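Local structure of long form salivary protein D7L1 (Aedes aegypti, 3DXL) at residues F13-E18 and L55-L60; L31-W34 and E40-D43; P81-K86 and L127-K132; R198-T201 and Q205-V208; C250-E253 and D259-E262. The protein binds and sequesters biogenic amines and leukotrienes of the vertebrate host, which modulates blood feeding by the female mosquito. All blocks are in the same frame, centred on the assembly; numbering follows the deposited sequence.

Contact 1. Residues F13-E18 and L55-L60; sequences FTRCME and LVRTGL
Arg-15 and Arg-57 meet side chain to side chain. The van der Waals part comes first. CG of Arg-15 lies over one face of the Arg-57 guanidinium, 3.9 Å from Arg-57 NE. SG of Cys-16 touches Arg-57 CD at 4.0 Å. The Arg-57 chain runs past the sulfur, and its guanidinium then lies against Arg-15 CG. Arg-57 gets there by staying extended from CG to NE. Arg-15 instead bends at chi2 (60°) and chi3 (59°), which swings its guanidinium toward that of Arg-57.

The contact joins helix 6-20 to the end of helix 45-58 in the N-terminal odorant-binding-protein domain. The two helices are also tied covalently by the disulfide Cys-16 to Cys-53, one of the links characteristic of this all-helical family. Helix 45-58 stops at Gly-59, which takes a positive phi.

The polar part is a meeting of like charges. NH1 of Arg-15 comes within 3.6 Å of NH2 of Arg-57, with the two guanidinium planes 86° apart. A water accepts from both: 3.0 Å from Arg-15 NH1 and, in a weak bond in the plane of its guanidinium, 2.9 Å from Arg-57 NH2. Glu-210 forms a salt bridge with NH2 of Arg-15 and probably offsets part of the positive charge. NH1 of Arg-57 bonds weakly to a glycerol.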
# COMPACT_ATOMS: atom_id res chain seq x y z
N PHE A 13 4.84 3.48 4.73
CA PHE A 13 6.18 3.48 5.30
C PHE A 13 7.06 2.42 4.63
O PHE A 13 8.20 2.68 4.25
CB PHE A 13 6.16 3.26 6.82
CG PHE A 13 5.36 4.29 7.61
CD1 PHE A 13 5.35 5.63 7.25
CD2 PHE A 13 4.60 3.89 8.70
CE1 PHE A 13 4.61 6.56 7.99
CE2 PHE A 13 3.86 4.81 9.44
CZ PHE A 13 3.86 6.13 9.08
N THR A 14 6.52 1.21 4.51
CA THR A 14 7.32 0.12 3.94
C THR A 14 7.63 0.32 2.46
O THR A 14 8.75 0.02 2.03
CB THR A 14 6.70 -1.27 4.21
OG1 THR A 14 5.38 -1.33 3.67
CG2 THR A 14 6.68 -1.56 5.71
N ARG A 15 6.67 0.83 1.68
CA ARG A 15 6.92 1.14 0.28
C ARG A 15 8.02 2.20 0.14
O ARG A 15 8.94 2.06 -0.66
CB ARG A 15 5.64 1.58 -0.44
CG ARG A 15 5.85 2.14 -1.86
CD ARG A 15 6.50 1.14 -2.84
NE ARG A 15 5.74 -0.10 -2.99
CZ ARG A 15 4.71 -0.24 -3.82
NH1 ARG A 15 4.32 0.76 -4.61
NH2 ARG A 15 4.08 -1.40 -3.88
N CYS A 16 7.93 3.25 0.95
CA CYS A 16 8.91 4.31 0.87
C CYS A 16 10.30 3.83 1.30
O CYS A 16 11.30 4.24 0.72
CB CYS A 16 8.43 5.50 1.69
SG CYS A 16 7.04 6.36 0.91
N MET A 17 10.36 2.93 2.28
CA MET A 17 11.65 2.35 2.66
C MET A 17 12.18 1.45 1.55
O MET A 17 13.36 1.51 1.21
CB MET A 17 11.56 1.60 3.98
CG MET A 17 11.45 2.54 5.16
SD MET A 17 11.68 1.74 6.74
CE MET A 17 10.09 0.91 6.88
N GLU A 18 11.30 0.62 0.96
CA GLU A 18 11.72 -0.26 -0.13
C GLU A 18 12.35 0.53 -1.27
O GLU A 18 13.38 0.14 -1.83
CB GLU A 18 10.55 -1.11 -0.62
CG GLU A 18 10.97 -2.20 -1.60
CD GLU A 18 9.84 -3.14 -1.97
OE1 GLU A 18 9.05 -3.53 -1.09
OE2 GLU A 18 9.75 -3.51 -3.16
N LEU A 55 5.92 11.89 2.98
CA LEU A 55 5.15 13.13 3.00
C LEU A 55 4.22 13.25 1.79
O LEU A 55 3.09 13.74 1.91
CB LEU A 55 6.09 14.33 3.08
CG LEU A 55 6.85 14.45 4.41
CD1 LEU A 55 8.03 15.40 4.28
CD2 LEU A 55 5.93 14.86 5.56
N VAL A 56 4.68 12.79 0.63
CA VAL A 56 3.86 12.83 -0.58
C VAL A 56 2.72 11.82 -0.51
O VAL A 56 1.57 12.15 -0.80
CB VAL A 56 4.72 12.63 -1.84
CG1 VAL A 56 3.86 12.43 -3.08
CG2 VAL A 56 5.64 13.84 -2.02
N ARG A 57 3.02 10.59 -0.09
CA ARG A 57 1.96 9.57 -0.03
C ARG A 57 0.89 9.89 1.02
O ARG A 57 -0.28 9.55 0.86
CB ARG A 57 2.54 8.17 0.18
CG ARG A 57 3.17 7.57 -1.07
CD ARG A 57 3.45 6.09 -0.89
NE ARG A 57 3.79 5.44 -2.15
CZ ARG A 57 2.94 4.77 -2.92
NH1 ARG A 57 1.67 4.59 -2.56
NH2 ARG A 57 3.37 4.23 -4.05
N THR A 58 1.28 10.59 2.09
CA THR A 58 0.31 10.95 3.12
C THR A 58 -0.45 12.21 2.76
O THR A 58 -1.53 12.46 3.29
CB THR A 58 0.95 11.16 4.50
OG1 THR A 58 1.98 12.15 4.40
CG2 THR A 58 1.51 9.86 5.02
N GLY A 59 0.11 13.00 1.85
CA GLY A 59 -0.51 14.26 1.44
C GLY A 59 -0.07 15.46 2.26
O GLY A 59 -0.60 16.56 2.09
N LEU A 60 0.92 15.26 3.14
CA LEU A 60 1.48 16.36 3.92
C LEU A 60 2.28 17.31 3.06
O LEU A 60 2.36 18.51 3.36
CB LEU A 60 2.34 15.84 5.07
CG LEU A 60 1.60 15.32 6.29
CD1 LEU A 60 2.52 14.47 7.13
CD2 LEU A 60 1.03 16.48 7.11
O HOH W 1 5.35 3.28 -5.89

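Contact 2. Residues L31-W34 and E40-D43; sequences LAKW and EPVD
The indole of Trp-34 points its N-H edge at the carbonyl of Glu-40. NE1 donates to Glu-40 O at 2.9 Å, and the oxygen lies near the ring plane. The bond is bent, with an N-H...O angle of 137°. NE1 stands above the carbonyl plane, 42° out of it, and does not sit on a lone pair. CD1 of Trp-34 is also close to Glu-40 O, at 3.4 Å, but the bond is from NE1.

Lys-33 runs across the side chain of Glu-40 at about a right angle. Its CD packs on Glu-40 CB at 3.9 Å. The bend at chi3 (-85°) carries the amine on toward Pro-41, where NZ lies 3.9 Å from Pro-41 CD. This proline follows a cis peptide bond. The lysine and the glutamate do not pair directly, since NZ of Lys-33 and OE1 of Glu-40 are 4.9 Å apart. A water joins them instead. It accepts from Lys-33 NZ at 2.8 Å and donates to Glu-40 OE1 at 2.7 Å. The buried indole and the water-bridged Lys-33 and Glu-40 thus form two separate links.

The contact lies across the loop between helix 27-34 and helix 45-58, at the end of the first helix. Trp-34 stacks on Phe-50 and touches Ala-46 and Thr-47 of helix 45-58, and also packs on Met-17 of helix 6-20. Beyond Pro-41, Val-42 rests on Phe-110 of helix 106-119.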
# COMPACT_ATOMS: atom_id res chain seq x y z
N LEU A 31 17.58 1.32 8.04
CA LEU A 31 16.30 0.68 8.30
C LEU A 31 15.94 0.73 9.79
O LEU A 31 14.80 1.05 10.14
CB LEU A 31 16.33 -0.77 7.79
CG LEU A 31 15.11 -1.63 8.11
CD1 LEU A 31 13.81 -1.08 7.55
CD2 LEU A 31 15.35 -3.05 7.61
N ALA A 32 16.91 0.43 10.64
CA ALA A 32 16.69 0.41 12.09
C ALA A 32 16.21 1.75 12.64
O ALA A 32 15.39 1.80 13.55
CB ALA A 32 17.94 -0.05 12.82
N LYS A 33 16.75 2.84 12.08
CA LYS A 33 16.36 4.19 12.49
C LYS A 33 15.02 4.60 11.89
O LYS A 33 14.12 5.03 12.61
CB LYS A 33 17.44 5.19 12.08
CG LYS A 33 18.70 5.10 12.92
CD LYS A 33 19.76 6.11 12.51
CE LYS A 33 20.62 5.61 11.36
NZ LYS A 33 21.88 6.40 11.20
N TRP A 34 14.89 4.47 10.57
CA TRP A 34 13.66 4.92 9.91
C TRP A 34 12.42 4.22 10.47
O TRP A 34 11.37 4.85 10.63
CB TRP A 34 13.74 4.72 8.40
CG TRP A 34 14.87 5.43 7.70
CD1 TRP A 34 15.79 6.29 8.23
CD2 TRP A 34 15.18 5.32 6.30
NE1 TRP A 34 16.65 6.72 7.25
CE2 TRP A 34 16.30 6.15 6.06
CE3 TRP A 34 14.61 4.62 5.23
CZ2 TRP A 34 16.87 6.28 4.79
CZ3 TRP A 34 15.18 4.75 3.97
CH2 TRP A 34 16.30 5.57 3.75
N GLU A 40 17.18 9.73 10.00
CA GLU A 40 18.61 9.97 10.02
C GLU A 40 19.30 8.96 9.12
O GLU A 40 18.78 7.85 8.93
CB GLU A 40 19.15 9.84 11.45
CG GLU A 40 18.70 10.94 12.40
CD GLU A 40 19.09 10.70 13.84
OE1 GLU A 40 19.81 9.73 14.14
OE2 GLU A 40 18.65 11.50 14.70
N PRO A 41 20.48 9.31 8.58
CA PRO A 41 21.16 10.61 8.70
C PRO A 41 20.51 11.70 7.85
O PRO A 41 20.12 11.44 6.70
CB PRO A 41 22.59 10.33 8.20
CG PRO A 41 22.68 8.84 8.07
CD PRO A 41 21.30 8.34 7.82
N VAL A 42 20.41 12.91 8.39
CA VAL A 42 19.71 13.99 7.70
C VAL A 42 20.44 14.46 6.44
O VAL A 42 19.82 15.06 5.56
CB VAL A 42 19.38 15.19 8.64
CG1 VAL A 42 18.50 14.74 9.80
CG2 VAL A 42 20.65 15.90 9.13
N ASP A 43 21.74 14.17 6.36
CA ASP A 43 22.57 14.59 5.22
C ASP A 43 22.57 13.60 4.06
O ASP A 43 23.15 13.86 3.02
CB ASP A 43 24.02 14.83 5.68
CG ASP A 43 24.15 15.97 6.67
OD1 ASP A 43 23.27 16.86 6.69
OD2 ASP A 43 25.15 15.98 7.42
O HOH W 2 21.99 8.64 12.91

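Contact 3. Residues P81-K86 and L127-K132; sequences PSLGEK and LFHGNK
Leu-83 sets one methyl against the ring of His-129. CD1 of Leu-83 lies 3.4 Å from CE1 and 3.5 Å from ND1 of His-129, approaching the ring obliquely. The two side chains cross at about a right angle. This is the tight part of the contact. Leu-83 reaches the histidine because its CG stands anti to its own carbonyl carbon (chi1 -61°), with the chain extended beyond.

The histidine has partners of its own. Its NE2 is hydrogen-bonded to Phe-4 O, which helps to fix the rotation of the ring, and Tyr-80 meets the ring edge-to-face. Leu-127 O lies 4.3 Å above one face of the His-129 ring, over its centre. The backbone of His-129 has positive phi (65°), just after helix 121-127 has ended.

The packing between Leu-83 and Leu-127 is looser. Their side chains approach at 4.4 Å, from CB of Leu-83 to CD1 of Leu-127. The backbones come close here too, with Leu-83 O 3.7 Å from Leu-127 N. Past Leu-83 the chain turns to the solvent side, where Glu-85 occupies the N-cap position of the next helix and is exposed. At the far end of the other segment, Gly-130 belongs to the leukotriene E4 site, and Asn-131 caps helix 132-142 with its side chain.

The contact thus joins the loop between helices 71-79 and 86-97 to the loop between helices 121-127 and 132-142. Leu-127 packs on Ile-73 and Phe-77 of helix 71-79, Leu-83 touches Leu-134 of helix 132-142, and His-129 reaches Met-9 of helix 6-20.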
# COMPACT_ATOMS: atom_id res chain seq x y z
N PRO A 81 -9.93 10.02 17.00
CA PRO A 81 -9.88 10.90 18.19
C PRO A 81 -9.01 10.36 19.33
O PRO A 81 -8.46 11.14 20.10
CB PRO A 81 -11.34 11.00 18.65
CG PRO A 81 -12.10 9.99 17.85
CD PRO A 81 -11.31 9.67 16.63
N SER A 82 -8.91 9.04 19.44
CA SER A 82 -8.12 8.42 20.50
C SER A 82 -6.60 8.57 20.31
O SER A 82 -5.83 8.30 21.24
CB SER A 82 -8.48 6.94 20.64
OG SER A 82 -8.04 6.19 19.51
N LEU A 83 -6.17 8.99 19.12
CA LEU A 83 -4.74 9.04 18.79
C LEU A 83 -4.14 10.44 18.87
O LEU A 83 -3.00 10.66 18.45
CB LEU A 83 -4.49 8.43 17.41
CG LEU A 83 -4.86 6.96 17.23
CD1 LEU A 83 -4.51 6.51 15.82
CD2 LEU A 83 -4.19 6.04 18.24
N GLY A 84 -4.90 11.38 19.42
CA GLY A 84 -4.40 12.73 19.59
C GLY A 84 -5.09 13.49 20.70
O GLY A 84 -6.21 13.18 21.09
N GLU A 85 -4.38 14.50 21.19
CA GLU A 85 -4.91 15.48 22.12
C GLU A 85 -5.09 16.74 21.27
O GLU A 85 -4.15 17.18 20.61
CB GLU A 85 -3.91 15.70 23.25
CG GLU A 85 -4.34 16.61 24.38
CD GLU A 85 -3.33 16.63 25.51
OE1 GLU A 85 -2.46 15.74 25.56
OE2 GLU A 85 -3.42 17.53 26.37
N LYS A 86 -6.29 17.32 21.30
CA LYS A 86 -6.65 18.41 20.39
C LYS A 86 -5.60 19.53 20.31
O LYS A 86 -5.22 19.94 19.22
CB LYS A 86 -8.03 18.99 20.75
CG LYS A 86 -8.46 20.15 19.86
CD LYS A 86 -9.85 20.64 20.20
CE LYS A 86 -10.08 22.01 19.58
NZ LYS A 86 -11.47 22.52 19.71
N LEU A 127 -0.64 9.85 15.77
CA LEU A 127 -1.75 10.09 14.86
C LEU A 127 -1.73 9.19 13.63
O LEU A 127 -2.79 8.80 13.12
CB LEU A 127 -1.74 11.54 14.42
CG LEU A 127 -3.00 12.16 13.82
CD1 LEU A 127 -4.18 11.96 14.75
CD2 LEU A 127 -2.76 13.65 13.63
N PHE A 128 -0.53 8.91 13.13
CA PHE A 128 -0.37 8.20 11.87
C PHE A 128 0.09 6.76 12.08
O PHE A 128 0.79 6.19 11.24
CB PHE A 128 0.55 8.99 10.95
CG PHE A 128 -0.11 10.19 10.36
CD1 PHE A 128 -0.99 10.06 9.29
CD2 PHE A 128 0.11 11.46 10.89
CE1 PHE A 128 -1.62 11.17 8.74
CE2 PHE A 128 -0.52 12.57 10.35
CZ PHE A 128 -1.39 12.43 9.27
N HIS A 129 -0.35 6.18 13.19
CA HIS A 129 -0.25 4.72 13.42
C HIS A 129 1.19 4.24 13.52
O HIS A 129 1.52 3.13 13.06
CB HIS A 129 -1.05 3.90 12.39
CG HIS A 129 -2.47 4.35 12.25
ND1 HIS A 129 -3.34 4.39 13.32
CD2 HIS A 129 -3.16 4.79 11.17
CE1 HIS A 129 -4.52 4.83 12.90
NE2 HIS A 129 -4.43 5.08 11.60
N GLY A 130 2.04 5.07 14.12
CA GLY A 130 3.42 4.73 14.42
C GLY A 130 3.65 4.31 15.86
O GLY A 130 4.71 3.80 16.18
N ASN A 131 2.66 4.54 16.73
CA ASN A 131 2.77 4.14 18.13
C ASN A 131 2.44 2.66 18.24
O ASN A 131 1.30 2.25 18.01
CB ASN A 131 1.85 4.99 19.01
CG ASN A 131 1.96 4.66 20.49
OD1 ASN A 131 1.89 3.51 20.90
ND2 ASN A 131 2.14 5.69 21.31
N LYS A 132 3.44 1.85 18.60
CA LYS A 132 3.28 0.39 18.61
C LYS A 132 2.15 -0.09 19.51
O LYS A 132 1.35 -0.93 19.10
CB LYS A 132 4.59 -0.28 19.01
CG LYS A 132 5.70 -0.11 17.98
CD LYS A 132 6.99 -0.73 18.45
CE LYS A 132 8.12 -0.42 17.48
NZ LYS A 132 9.44 -0.85 18.02

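Contact 4. Residues R198-T201 and Q205-V208; sequences RYIT and QLDV
Tyr-199 and Thr-201 grip residues 205-207 through their backbones. Asp-207 N donates to Tyr-199 O at 2.8 Å in a nearly straight bond (171°). Thr-201 N donates to Gln-205 O, also at 2.8 Å, and lies in the plane of that carbonyl. Between these two bonds Ile-200 CA is 3.3 Å from Gln-205 O, a CA-H...O contact.

The side chain of Thr-201 adds a third bond. Its OG1 accepts from Gln-205 N at 3.1 Å. With chi1 at 68°, OG1 sits between the backbone N and the carbonyl carbon of Thr-201 and faces the N-H of Gln-205. CG2 of Thr-201 rests on Gln-205 O. CD1 of Ile-200 meets CD1 of Leu-206 more loosely, at 4.4 Å. A water spans the far end, donating to Arg-198 O at 2.8 Å and to OD2 of Asp-207.

Further out, Ile-200 and Leu-206 both pack on Tyr-247 of helix 243-253, and Tyr-199 OH bonds to Asp-214. NH1 of Arg-198 bonds to Gly-196 O and forms a salt bridge with Glu-7, and the guanidinium makes a cation-pi contact with Phe-11. Asp-207 sits at the N-cap of helix 208-217, where its OD1 caps Glu-210 N in a weak bond.

The whole is a short hairpin-like reversal with a single antiparallel bridge. Ile-200 and Leu-206 are its non-hydrogen-bonded pair, and it links two helices of the C-terminal odorant-binding-protein domain.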
# COMPACT_ATOMS: atom_id res chain seq x y z
N ARG A 198 -3.10 -2.03 -4.66
CA ARG A 198 -2.93 -0.68 -5.20
C ARG A 198 -2.92 -0.60 -6.73
O ARG A 198 -2.48 0.37 -7.32
CB ARG A 198 -1.70 0.01 -4.58
CG ARG A 198 -1.96 0.68 -3.22
CD ARG A 198 -2.18 -0.30 -2.08
NE ARG A 198 -2.33 0.38 -0.80
CZ ARG A 198 -2.53 -0.21 0.37
NH1 ARG A 198 -2.62 -1.53 0.47
NH2 ARG A 198 -2.65 0.53 1.47
N TYR A 199 -3.44 -1.65 -7.39
CA TYR A 199 -3.65 -1.59 -8.84
C TYR A 199 -4.79 -0.63 -9.17
O TYR A 199 -4.82 -0.06 -10.26
CB TYR A 199 -3.98 -2.96 -9.42
CG TYR A 199 -2.84 -3.94 -9.49
CD1 TYR A 199 -1.62 -3.70 -8.87
CD2 TYR A 199 -3.01 -5.14 -10.17
CE1 TYR A 199 -0.60 -4.62 -8.93
CE2 TYR A 199 -2.01 -6.07 -10.23
CZ TYR A 199 -0.81 -5.82 -9.62
OH TYR A 199 0.19 -6.75 -9.67
N ILE A 200 -5.72 -0.48 -8.22
CA ILE A 200 -6.84 0.44 -8.32
C ILE A 200 -6.77 1.35 -7.10
O ILE A 200 -6.56 0.88 -5.98
CB ILE A 200 -8.20 -0.31 -8.34
CG1 ILE A 200 -8.28 -1.27 -9.54
CG2 ILE A 200 -9.39 0.66 -8.33
CD1 ILE A 200 -8.44 -0.62 -10.91
N THR A 201 -6.92 2.65 -7.33
CA THR A 201 -6.88 3.66 -6.25
C THR A 201 -8.19 3.72 -5.46
O THR A 201 -9.19 3.11 -5.84
CB THR A 201 -6.60 5.07 -6.83
OG1 THR A 201 -7.72 5.49 -7.61
CG2 THR A 201 -5.34 5.07 -7.69
N GLN A 205 -9.61 4.34 -9.72
CA GLN A 205 -8.81 4.58 -10.93
C GLN A 205 -7.68 3.57 -11.07
O GLN A 205 -7.04 3.18 -10.09
CB GLN A 205 -8.25 6.01 -10.98
CG GLN A 205 -9.30 7.14 -10.85
CD GLN A 205 -10.35 7.16 -11.96
OE1 GLN A 205 -10.14 6.64 -13.06
NE2 GLN A 205 -11.50 7.76 -11.67
N LEU A 206 -7.43 3.15 -12.31
CA LEU A 206 -6.31 2.27 -12.62
C LEU A 206 -4.98 2.97 -12.33
O LEU A 206 -4.78 4.12 -12.72
CB LEU A 206 -6.35 1.87 -14.10
CG LEU A 206 -5.19 1.00 -14.60
CD1 LEU A 206 -5.26 -0.39 -13.98
CD2 LEU A 206 -5.22 0.94 -16.12
N ASP A 207 -4.07 2.26 -11.64
CA ASP A 207 -2.70 2.74 -11.47
C ASP A 207 -1.76 1.85 -12.26
O ASP A 207 -1.27 0.83 -11.76
CB ASP A 207 -2.31 2.80 -9.99
CG ASP A 207 -0.95 3.45 -9.77
OD1 ASP A 207 -0.17 3.60 -10.73
OD2 ASP A 207 -0.67 3.83 -8.62
N VAL A 208 -1.50 2.25 -13.51
CA VAL A 208 -0.68 1.45 -14.42
C VAL A 208 0.72 1.22 -13.86
O VAL A 208 1.30 0.15 -14.02
CB VAL A 208 -0.58 2.11 -15.83
CG1 VAL A 208 0.38 1.35 -16.73
CG2 VAL A 208 -1.95 2.19 -16.49
O HOH W 3 -1.65 2.90 -6.57

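Contact 5. Residues C250-E253 and D259-E262; sequences CLVE and DFKE
Helices 243-253 and 257-271 are consecutive helices of the all-helical C-terminal half, joined by a short connection, and Leu-251 meets Phe-260 where they come close. CB of Leu-251 sits over the face of the Phe-260 ring, 3.9 Å from its centroid and only 9° off the ring normal. This is a CH-pi contact. CD1 of Leu-251 reaches further along the same ring, 3.7 Å from Phe-260 CE1. The leucine and the phenylalanine cross at about a right angle.

Val-252 meets the ring at another carbon. Its CG2 approaches obliquely and lies 3.6 Å from Phe-260 CE2. Phe-260 is thus touched near both CE1 and CE2 by neighbouring residues of one helix turn. Its chi1 of 171° sets CG anti to the backbone N and turns the ring back onto helix 243-253.

The fold is the all-helical one of the odorant-binding proteins. Helix 243-253 is tied to helix 223-234 by the disulfide Cys-250 to Cys-232, and Leu-251 also packs on Leu-225 and Leu-229 of that helix. Helix 257-271 carries Asp-265 and Glu-268, which bind noradrenaline, and Phe-260 lies one turn or more before them.

Lys-261 extends the contact. Its stretched chain runs past the valine, and Lys-261 CE comes to 4.3 Å from Val-252 CG1. Phe-260 also meets the ring of Phe-264 and packs on Phe-215 of helix 208-217.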
# COMPACT_ATOMS: atom_id res chain seq x y z
N CYS A 250 -9.93 -8.43 -17.63
CA CYS A 250 -9.25 -8.05 -18.85
C CYS A 250 -7.83 -8.60 -18.88
O CYS A 250 -7.42 -9.21 -19.86
CB CYS A 250 -9.26 -6.54 -19.01
SG CYS A 250 -8.87 -5.95 -20.67
N LEU A 251 -7.08 -8.40 -17.80
CA LEU A 251 -5.71 -8.89 -17.72
C LEU A 251 -5.64 -10.41 -17.81
O LEU A 251 -4.81 -10.95 -18.54
CB LEU A 251 -5.03 -8.38 -16.45
CG LEU A 251 -4.62 -6.91 -16.51
CD1 LEU A 251 -4.43 -6.35 -15.11
CD2 LEU A 251 -3.35 -6.75 -17.32
N VAL A 252 -6.51 -11.09 -17.06
CA VAL A 252 -6.53 -12.55 -17.01
C VAL A 252 -6.85 -13.19 -18.37
O VAL A 252 -6.40 -14.30 -18.66
CB VAL A 252 -7.52 -13.05 -15.90
CG1 VAL A 252 -7.81 -14.56 -16.02
CG2 VAL A 252 -6.95 -12.73 -14.52
N GLU A 253 -7.60 -12.47 -19.19
CA GLU A 253 -8.02 -12.97 -20.50
C GLU A 253 -7.18 -12.44 -21.65
O GLU A 253 -7.41 -12.80 -22.81
CB GLU A 253 -9.51 -12.66 -20.69
CG GLU A 253 -10.38 -13.41 -19.67
CD GLU A 253 -11.85 -13.01 -19.66
OE1 GLU A 253 -12.27 -12.18 -20.49
OE2 GLU A 253 -12.59 -13.53 -18.79
N ASP A 259 2.24 -13.70 -17.91
CA ASP A 259 3.06 -12.76 -17.16
C ASP A 259 2.27 -12.12 -16.02
O ASP A 259 2.81 -11.94 -14.93
CB ASP A 259 3.62 -11.69 -18.09
CG ASP A 259 4.69 -12.22 -19.01
OD1 ASP A 259 5.11 -13.38 -18.86
OD2 ASP A 259 5.14 -11.44 -19.87
N PHE A 260 1.01 -11.77 -16.28
CA PHE A 260 0.16 -11.23 -15.23
C PHE A 260 -0.00 -12.18 -14.05
O PHE A 260 0.15 -11.77 -12.89
CB PHE A 260 -1.23 -10.81 -15.75
CG PHE A 260 -2.19 -10.46 -14.65
CD1 PHE A 260 -2.08 -9.25 -13.97
CD2 PHE A 260 -3.16 -11.36 -14.24
CE1 PHE A 260 -2.94 -8.93 -12.93
CE2 PHE A 260 -4.02 -11.06 -13.21
CZ PHE A 260 -3.91 -9.84 -12.55
N LYS A 261 -0.34 -13.43 -14.33
CA LYS A 261 -0.51 -14.41 -13.26
C LYS A 261 0.78 -14.57 -12.47
O LYS A 261 0.75 -14.64 -11.25
CB LYS A 261 -1.00 -15.75 -13.82
CG LYS A 261 -2.40 -15.68 -14.40
CD LYS A 261 -2.77 -16.96 -15.13
CE LYS A 261 -4.15 -16.84 -15.74
NZ LYS A 261 -4.56 -18.10 -16.43
N GLU A 262 1.92 -14.59 -13.16
CA GLU A 262 3.20 -14.68 -12.49
C GLU A 262 3.46 -13.47 -11.57
O GLU A 262 3.86 -13.63 -10.41
CB GLU A 262 4.33 -14.86 -13.50
CG GLU A 262 5.63 -15.21 -12.85
CD GLU A 262 6.76 -15.58 -13.81
OE1 GLU A 262 6.53 -15.72 -15.03
OE2 GLU A 262 7.88 -15.74 -13.30

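Contacts 1, 2 and 3 lie in the N-terminal part, which binds lipids. Contacts 4 and 5 lie in the C-terminal part, which binds biogenic amines. The two kinds of ligand bind independently. Contact 2 is nested inside the loop closed by contact 1, and the other contacts follow in series. Helix 45-58 carries part of contact 1 and follows the loop of contact 2. These two contacts touch through Met-17, which packs on Leu-31 and Trp-34. Contact 1 meets contact 3 where Phe-13 touches Phe-128. Contacts 4 and 5 touch through Tyr-199 and Phe-260, with centres 15 Å apart. Contacts 3 and 5 are farthest apart, with centres 40 Å apart.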